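PDB 5M6G: beta-glucosidase from Saccharopolyspora erythraea D, which probably hydrolyses terminal, non-reducing beta-D-glucosyl residues, releasing beta-D-glucose, as a member of glycoside hydrolase family 3. Local coordinates for residues A56-L60 / D61-G65; K347-D350 / Y351-E355. One frame throughout, in Å; residues are numbered along the deposited sequence.

How the interactions relate
Both interactions are local, along the helices that carry them: interaction 1 starts helix 60-66, and interaction 2 spans two turns in the middle of helix 345-357. The two helices pack against each other in the N-terminal domain, toward the periphery of the chain. Leu64 of interaction 1 lies against Ile349, Leu352 and Arg353 of interaction 2, and Asp61 OD1 forms a salt bridge with Arg353 NE, 2.8 Å away. Each contact is partly buried. Their chemistry follows their position: at the helix start, serine and aspartate satisfy backbone N-H groups, whereas in mid-helix the backbone is self-sufficient and side chains pair by charge, apolar contact and a CH-pi interaction.

Interaction 1 (A56-L60 / D61-G65); sequences ARMSL and DDKLG. With GOL (glycerol), chain H.
Ser59 and Asp62 bind each other's backbone where the chain turns from Met58 into helix 60-66. The Asp62 side chain, followed outward, explains most of the junction. Its CB lies 3.8 Å from Met58 CB and also near Ser59 O. CG is directed beside Asp62's own backbone N (chi1 -64°), which swings the carboxylate back over the start of the helix and brings CG within 3.1 Å of Ser59 OG. OD1 stays farther from that hydroxyl than OD2 does. At the tip, OD2 accepts from Ser59 N at 2.9 Å, meeting that N-H on its anti side and 27° out of the carboxylate plane. The same oxygen has a weak bond from Ser59 OG and a further one from O3 of a glycerol, probably left from crystallisation, whose O2 donates to Arg57 O. In return, Asp62 N donates to Ser59 OG across 3.1 Å. This reciprocal pair is a capping box, with Ser59 as N-cap: a short hydroxyl side chain reaches an N-H that has no earlier turn of its own helix to supply a carbonyl, and the negative charge of Asp62 probably also favours the positive end of the helix dipole.

The regular helix pattern follows: Lys63 N bonds Ser59 O at 3.1 Å, and Leu64 N bonds Leu60 O at 2.8 Å. Below the cap, the Met58 chain bends at its last torsion (chi3 78°), turning CE to within 3.8 Å of Lys63 N; this flexible thioether also rests on Asn370 and Leu374 of helix 363-379. Lys63 runs out extended past Met58, its amine pairing with Asp367 of that helix. One turn apart, Leu60 CD1 meets Leu64 CG at 3.9 Å.

Interaction 2 (K347-D350 / Y351-E355); sequences KFID and YLRAE
Lys347 lays its aliphatic chain over one face of the Tyr351 ring, one helical turn on. In this CH-pi contact CG stands 3.8 Å from the ring centroid, only 16° from the normal and displaced toward the rim, while CD lies 3.6 Å from Tyr351 OH. CG points opposite the backbone N about the first torsion (chi1 -179°), which carries the chain along the helix and across the ring face. A bend farther out leads the amine to Asp322, a ligand of a magnesium ion; lysine suits the place because it offers methylenes to the ring and charge to the carboxylate. With the ring of Tyr351 cut back to an alanine, the lysine methylenes would probably lose the face they lie on, leaving the chain freer to swing and its hold on Asp322 weaker.

Charge joins Asp350 to Arg353 in a nearly straight salt bridge of 2.9 Å between OD1 and NH1. The oxygen lies at the edge of the guanidinium, in its plane, although the carboxylate itself is turned 47° from that plane. Two waters reinforce the pair: one links Asp350 O to NH1, the other links OD1 to NH2. Arg353 NE turns instead to Asp61, so the guanidinium serves two acids.

Apolar contact marks the inner side, where Leu352 CD2 approaches Phe348 CE2 at 3.9 Å; Phe348 also packs on Val328 and Leu352 on Val332 of helix 325-334.

Backbone bonds run from Tyr351, Leu352, Arg353 and Ala354 back to the carbonyls four residues earlier. Such spacing, with apolar Phe348 and Leu352 turned inward and the Asp350-Arg353 ion pair, three positions apart, on the more exposed side, characterises an amphipathic alpha-helix, here one packed outside strand 68-71 of the TIM-barrel-like N-terminal domain.

Interaction 1 (A56-L60 / D61-G65)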
loop_
_atom_site.group_PDB
_atom_site.type_symbol
_atom_site.label_atom_id
_atom_site.label_comp_id
_atom_site.label_asym_id
_atom_site.label_seq_id
_atom_site.Cartn_x
_atom_site.Cartn_y
_atom_site.Cartn_z
ATOM N N ALA A 56 -16.536 31.455 3.957
ATOM C CA ALA A 56 -16.835 32.874 4.152
ATOM C C ALA A 56 -16.535 33.311 5.578
ATOM O O ALA A 56 -16.199 34.478 5.812
ATOM C CB ALA A 56 -18.296 33.162 3.808
ATOM N N ARG A 57 -16.625 32.385 6.537
ATOM C CA ARG A 57 -16.395 32.678 7.949
ATOM C C ARG A 57 -14.951 32.461 8.394
ATOM O O ARG A 57 -14.610 32.824 9.527
ATOM C CB ARG A 57 -17.326 31.818 8.815
ATOM C CG ARG A 57 -18.793 31.994 8.467
ATOM C CD ARG A 57 -19.658 30.922 9.089
ATOM N NE ARG A 57 -21.029 31.014 8.605
ATOM C CZ ARG A 57 -21.950 31.819 9.127
ATOM N NH1 ARG A 57 -21.641 32.595 10.157
ATOM N NH2 ARG A 57 -23.175 31.843 8.622
ATOM N N MET A 58 -14.095 31.895 7.546
ATOM C CA MET A 58 -12.747 31.547 7.965
ATOM C C MET A 58 -11.778 32.710 7.798
ATOM O O MET A 58 -11.812 33.429 6.791
ATOM C CB MET A 58 -12.243 30.343 7.168
ATOM C CG MET A 58 -13.006 29.067 7.477
ATOM S SD MET A 58 -12.597 27.727 6.318
ATOM C CE MET A 58 -11.011 27.174 6.933
ATOM N N SER A 59 -10.916 32.884 8.795
ATOM C CA SER A 59 -9.754 33.740 8.650
ATOM C C SER A 59 -8.712 33.048 7.780
ATOM O O SER A 59 -8.747 31.835 7.568
ATOM C CB SER A 59 -9.131 34.050 10.002
ATOM O OG SER A 59 -8.640 32.858 10.597
ATOM N N LEU A 60 -7.768 33.844 7.276
ATOM C CA LEU A 60 -6.645 33.255 6.558
ATOM C C LEU A 60 -5.953 32.198 7.411
ATOM O O LEU A 60 -5.619 31.113 6.921
ATOM C CB LEU A 60 -5.657 34.343 6.132
ATOM C CG LEU A 60 -4.385 33.797 5.467
ATOM C CD1 LEU A 60 -4.726 32.911 4.285
ATOM C CD2 LEU A 60 -3.481 34.946 5.038
ATOM N N ASP A 61 -5.765 32.479 8.705
ATOM C CA ASP A 61 -5.113 31.507 9.578
ATOM C C ASP A 61 -5.910 30.210 9.667
ATOM O O ASP A 61 -5.321 29.123 9.726
ATOM C CB ASP A 61 -4.891 32.097 10.973
ATOM C CG ASP A 61 -3.712 33.051 11.014
ATOM O OD1 ASP A 61 -3.169 33.368 9.939
ATOM O OD2 ASP A 61 -3.331 33.495 12.113
ATOM N N ASP A 62 -7.248 30.293 9.671
ATOM C CA ASP A 62 -8.045 29.064 9.634
ATOM C C ASP A 62 -7.750 28.278 8.363
ATOM O O ASP A 62 -7.614 27.045 8.394
ATOM C CB ASP A 62 -9.545 29.373 9.709
ATOM C CG ASP A 62 -9.963 30.039 11.029
ATOM O OD1 ASP A 62 -9.480 29.607 12.097
ATOM O OD2 ASP A 62 -10.792 30.980 10.986
ATOM N N LYS A 63 -7.654 28.983 7.231
ATOM C CA LYS A 63 -7.429 28.326 5.948
ATOM C C LYS A 63 -6.036 27.714 5.870
ATOM O O LYS A 63 -5.858 26.631 5.299
ATOM C CB LYS A 63 -7.640 29.333 4.808
ATOM C CG LYS A 63 -9.083 29.791 4.631
ATOM C CD LYS A 63 -9.196 30.857 3.536
ATOM C CE LYS A 63 -10.583 31.496 3.527
ATOM N NZ LYS A 63 -10.594 32.651 2.560
ATOM N N LEU A 64 -5.031 28.393 6.423
ATOM C CA LEU A 64 -3.690 27.823 6.427
ATOM C C LEU A 64 -3.653 26.551 7.258
ATOM O O LEU A 64 -3.070 25.540 6.841
ATOM C CB LEU A 64 -2.684 28.837 6.961
ATOM C CG LEU A 64 -2.640 30.146 6.160
ATOM C CD1 LEU A 64 -1.713 31.135 6.836
ATOM C CD2 LEU A 64 -2.210 29.896 4.698
ATOM N N GLY A 65 -4.301 26.578 8.423
ATOM C CA GLY A 65 -4.359 25.391 9.261
ATOM C C GLY A 65 -4.931 24.188 8.543
ATOM O O GLY A 65 -4.419 23.075 8.686
HETATM C C1 GOL H . -13.778 32.144 14.155
HETATM O O1 GOL H . -13.951 33.362 14.846
HETATM C C2 GOL H . -13.605 32.457 12.677
HETATM O O2 GOL H . -14.791 33.063 12.201
HETATM C C3 GOL H . -12.436 33.427 12.516
HETATM O O3 GOL H . -11.252 32.792 12.963
#

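Interaction 2 (K347-D350 / Y351-E355)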
loop_
_atom_site.group_PDB
_atom_site.type_symbol
_atom_site.label_atom_id
_atom_site.label_comp_id
_atom_site.label_asym_id
_atom_site.label_seq_id
_atom_site.Cartn_x
_atom_site.Cartn_y
_atom_site.Cartn_z
ATOM N N LYS A 347 5.701 26.273 11.987
ATOM C CA LYS A 347 6.595 26.928 11.042
ATOM C C LYS A 347 6.016 26.903 9.638
ATOM O O LYS A 347 6.125 27.891 8.906
ATOM C CB LYS A 347 7.977 26.280 11.057
ATOM C CG LYS A 347 8.945 26.953 10.084
ATOM C CD LYS A 347 10.351 26.436 10.258
ATOM C CE LYS A 347 10.447 24.988 9.813
ATOM N NZ LYS A 347 11.859 24.536 9.778
ATOM N N PHE A 348 5.387 25.790 9.242
ATOM C CA PHE A 348 4.751 25.754 7.927
ATOM C C PHE A 348 3.690 26.844 7.810
ATOM O O PHE A 348 3.644 27.584 6.816
ATOM C CB PHE A 348 4.134 24.377 7.656
ATOM C CG PHE A 348 3.460 24.281 6.310
ATOM C CD1 PHE A 348 4.197 23.981 5.177
ATOM C CD2 PHE A 348 2.104 24.526 6.173
ATOM C CE1 PHE A 348 3.597 23.912 3.945
ATOM C CE2 PHE A 348 1.497 24.457 4.945
ATOM C CZ PHE A 348 2.250 24.148 3.819
ATOM N N ILE A 349 2.832 26.963 8.828
ATOM C CA ILE A 349 1.767 27.959 8.780
ATOM C C ILE A 349 2.352 29.365 8.709
ATOM O O ILE A 349 1.900 30.197 7.912
ATOM C CB ILE A 349 0.820 27.788 9.982
ATOM C CG1 ILE A 349 0.048 26.466 9.852
ATOM C CG2 ILE A 349 -0.122 28.971 10.074
ATOM C CD1 ILE A 349 -0.678 26.043 11.112
ATOM N N ASP A 350 3.382 29.644 9.516
ATOM C CA ASP A 350 4.011 30.964 9.500
ATOM C C ASP A 350 4.617 31.270 8.136
ATOM O O ASP A 350 4.440 32.372 7.601
ATOM C CB ASP A 350 5.078 31.062 10.592
ATOM C CG ASP A 350 4.479 31.161 11.989
ATOM O OD1 ASP A 350 3.272 31.445 12.098
ATOM O OD2 ASP A 350 5.217 30.970 12.972
ATOM N N TYR A 351 5.337 30.301 7.555
ATOM C CA TYR A 351 5.926 30.503 6.234
ATOM C C TYR A 351 4.853 30.773 5.188
ATOM O O TYR A 351 4.986 31.686 4.370
ATOM C CB TYR A 351 6.756 29.284 5.818
ATOM C CG TYR A 351 8.133 29.184 6.436
ATOM C CD1 TYR A 351 8.614 30.160 7.305
ATOM C CD2 TYR A 351 8.952 28.099 6.152
ATOM C CE1 TYR A 351 9.878 30.051 7.871
ATOM C CE2 TYR A 351 10.212 27.979 6.710
ATOM C CZ TYR A 351 10.672 28.956 7.563
ATOM O OH TYR A 351 11.925 28.828 8.107
ATOM N N LEU A 352 3.793 29.960 5.175
ATOM C CA LEU A 352 2.773 30.122 4.145
ATOM C C LEU A 352 2.040 31.446 4.311
ATOM O O LEU A 352 1.709 32.102 3.318
ATOM C CB LEU A 352 1.792 28.947 4.177
ATOM C CG LEU A 352 0.798 28.880 3.014
ATOM C CD1 LEU A 352 1.489 29.138 1.663
ATOM C CD2 LEU A 352 0.077 27.535 3.000
ATOM N N ARG A 353 1.784 31.854 5.558
ATOM C CA ARG A 353 1.149 33.148 5.791
ATOM C C ARG A 353 1.962 34.267 5.154
ATOM O O ARG A 353 1.410 35.143 4.475
ATOM C CB ARG A 353 0.976 33.403 7.288
ATOM C CG ARG A 353 0.089 34.624 7.574
ATOM C CD ARG A 353 0.166 35.077 9.020
ATOM N NE ARG A 353 -0.419 34.096 9.931
ATOM C CZ ARG A 353 0.285 33.322 10.753
ATOM N NH1 ARG A 353 1.609 33.420 10.794
ATOM N NH2 ARG A 353 -0.337 32.469 11.551
ATOM N N ALA A 354 3.286 34.241 5.350
ATOM C CA ALA A 354 4.145 35.279 4.780
ATOM C C ALA A 354 4.136 35.238 3.257
ATOM O O ALA A 354 4.162 36.284 2.607
ATOM C CB ALA A 354 5.571 35.139 5.306
ATOM N N GLU A 355 4.120 34.038 2.666
ATOM C CA GLU A 355 4.033 33.947 1.212
ATOM C C GLU A 355 2.733 34.557 0.706
ATOM O O GLU A 355 2.713 35.253 -0.318
ATOM C CB GLU A 355 4.139 32.488 0.757
ATOM C CG GLU A 355 5.482 31.837 1.034
ATOM C CD GLU A 355 6.639 32.582 0.396
ATOM O OE1 GLU A 355 6.581 32.858 -0.826
ATOM O OE2 GLU A 355 7.600 32.902 1.125
HETATM O O HOH W 1 3.803 34.505 9.201
HETATM O O HOH W 2 1.132 30.768 13.580
#